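Local coordinates for protein alpha-L-arabinofuranosidase B (Aspergillus kawachii, PDB 6SXT) that releases terminal non-reducing alpha-L-arabinofuranose residues from the side chains of arabinoxylan, arabinan and arabinogalactan, and carries a C-terminal arabinose-binding domain, at residues T353-Q358 with N450-A455. Residues are numbered along the deposited sequence; the frame is centred on the assembly and turned at random.
Sequences TTVNTQ and NVLYAA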
loop_
_atom_site.group_PDB
_atom_site.type_symbol
_atom_site.label_atom_id
_atom_site.label_comp_id
_atom_site.label_asym_id
_atom_site.label_seq_id
_atom_site.Cartn_x
_atom_site.Cartn_y
_atom_site.Cartn_z
ATOM N N THR A 353 -2.600 23.953 18.042
ATOM C CA THR A 353 -2.327 22.763 17.166
ATOM C C THR A 353 -3.377 21.683 17.359
ATOM O O THR A 353 -3.359 20.742 16.481
ATOM C CB THR A 353 -0.960 22.145 17.421
ATOM O OG1 THR A 353 -0.895 21.623 18.734
ATOM C CG2 THR A 353 0.150 23.148 17.196
ATOM N N THR A 354 -4.224 21.716 18.379
ATOM C CA THR A 354 -5.206 20.649 18.646
ATOM C C THR A 354 -6.403 20.839 17.711
ATOM O O THR A 354 -7.190 21.795 17.855
ATOM C CB THR A 354 -5.677 20.617 20.098
ATOM O OG1 THR A 354 -4.536 20.452 20.928
ATOM C CG2 THR A 354 -6.623 19.473 20.352
ATOM N N VAL A 355 -6.649 19.883 16.805
ATOM C CA VAL A 355 -7.900 19.883 16.026
ATOM C C VAL A 355 -8.999 19.219 16.851
ATOM O O VAL A 355 -8.800 18.122 17.448
ATOM C CB VAL A 355 -7.660 19.170 14.668
ATOM C CG1 VAL A 355 -8.918 19.194 13.853
ATOM C CG2 VAL A 355 -6.486 19.781 13.936
ATOM N N ASN A 356 -10.144 19.876 16.944
ATOM C CA ASN A 356 -11.226 19.478 17.864
ATOM C C ASN A 356 -12.571 19.752 17.232
ATOM O O ASN A 356 -12.655 20.235 16.097
ATOM C CB ASN A 356 -11.033 20.113 19.262
ATOM C CG ASN A 356 -10.834 21.624 19.255
ATOM O OD1 ASN A 356 -10.114 22.106 20.168
ATOM N ND2 ASN A 356 -11.468 22.316 18.343
ATOM N N THR A 357 -13.651 19.454 17.973
ATOM C CA THR A 357 -14.965 19.931 17.572
ATOM C C THR A 357 -15.451 20.896 18.667
ATOM O O THR A 357 -15.163 20.638 19.837
ATOM C CB THR A 357 -15.970 18.819 17.290
ATOM O OG1 THR A 357 -16.324 18.227 18.537
ATOM C CG2 THR A 357 -15.401 17.768 16.338
ATOM N N GLN A 358 -16.150 21.896 18.196
ATOM C CA GLN A 358 -16.760 22.938 19.046
ATOM C C GLN A 358 -18.089 23.340 18.438
ATOM O O GLN A 358 -18.280 23.383 17.208
ATOM C CB GLN A 358 -15.777 24.108 19.128
ATOM C CG GLN A 358 -14.483 23.758 19.816
ATOM C CD GLN A 358 -13.591 24.971 20.014
ATOM O OE1 GLN A 358 -13.985 25.935 20.687
ATOM N NE2 GLN A 358 -12.392 24.944 19.458
ATOM N N ASN A 450 -14.740 14.766 21.347
ATOM C CA ASN A 450 -14.632 16.107 20.755
ATOM C C ASN A 450 -13.217 16.479 20.338
ATOM O O ASN A 450 -12.954 17.668 20.156
ATOM C CB ASN A 450 -15.231 17.137 21.736
ATOM C CG ASN A 450 -16.675 16.820 22.049
ATOM O OD1 ASN A 450 -17.400 16.280 21.224
ATOM N ND2 ASN A 450 -17.150 17.257 23.215
ATOM N N VAL A 451 -12.357 15.506 20.056
ATOM C CA VAL A 451 -10.999 15.713 19.518
ATOM C C VAL A 451 -10.912 14.921 18.196
ATOM O O VAL A 451 -11.583 13.877 18.088
ATOM C CB VAL A 451 -9.936 15.259 20.508
ATOM C CG1 VAL A 451 -8.533 15.406 19.968
ATOM C CG2 VAL A 451 -10.121 16.030 21.825
ATOM N N LEU A 452 -10.174 15.461 17.248
ATOM C CA LEU A 452 -10.053 14.813 15.900
ATOM C C LEU A 452 -8.846 13.897 15.863
ATOM O O LEU A 452 -7.749 14.266 16.192
ATOM C CB LEU A 452 -9.983 15.824 14.749
ATOM C CG LEU A 452 -11.294 16.207 14.081
ATOM C CD1 LEU A 452 -11.975 15.029 13.349
ATOM C CD2 LEU A 452 -12.312 16.776 15.072
ATOM N N TYR A 453 -9.086 12.706 15.288
ATOM C CA TYR A 453 -8.061 11.676 15.070
ATOM C C TYR A 453 -8.178 11.158 13.627
ATOM O O TYR A 453 -9.177 11.414 12.988
ATOM C CB TYR A 453 -8.235 10.515 16.049
ATOM C CG TYR A 453 -8.139 10.923 17.504
ATOM C CD1 TYR A 453 -6.916 10.989 18.116
ATOM C CD2 TYR A 453 -9.279 11.281 18.214
ATOM C CE1 TYR A 453 -6.804 11.409 19.434
ATOM C CE2 TYR A 453 -9.167 11.741 19.533
ATOM C CZ TYR A 453 -7.933 11.780 20.141
ATOM O OH TYR A 453 -7.828 12.188 21.461
ATOM N N ALA A 454 -7.119 10.489 13.200
ATOM C CA ALA A 454 -7.181 9.611 12.008
ATOM C C ALA A 454 -7.414 8.202 12.564
ATOM O O ALA A 454 -6.475 7.571 13.029
ATOM C CB ALA A 454 -5.911 9.750 11.214
ATOM N N ALA A 455 -8.673 7.825 12.646
ATOM C CA ALA A 455 -9.106 6.593 13.349
ATOM C C ALA A 455 -9.482 5.516 12.324
ATOM O O ALA A 455 -10.079 5.835 11.276
ATOM C CB ALA A 455 -10.305 6.860 14.216
HETATM O O HOH W 1 -17.887 15.998 18.604
#
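Two backbone hydrogen bonds join Val-355 and Thr-357 to Leu-452 and Asn-450, bracketing a single beta bridge at Asn-356 and Val-451, whose CA atoms lie 4.1 Å apart. Leu-452 N donates to Val-355 O (3.0 Å), and Thr-357 N to Asn-450 O (2.9 Å), both nearly straight. Segments 354-358 and 451-455 then diverge, their N-to-C directions 124° apart.

Strands 354-359 and 451-455 each belong to a different two-stranded hairpin, with 346-351 and 444-448 respectively, so the bridge ties two hairpins of the beta-trefoil arabinose-binding domain together. Leu-452, a substrate-binding residue, also bonds through its backbone to Leu-405 of strand 404-409.

Apolar contacts gather around the Leu-452 side chain. Val-355 CG1, anti to its own backbone N (chi1 -179°), rests on Leu-452 CB at 3.6 Å. Further out, Leu-452 CD2 presses tightly on Thr-357 CG2 (3.5 Å), the two side chains crossing at about a right angle; Thr-357 and Leu-452 both also touch substrate-binding His-447.

A water links the polar side chains, lying 2.7 Å from Thr-357 OG1 and donating to Asn-450 OD1.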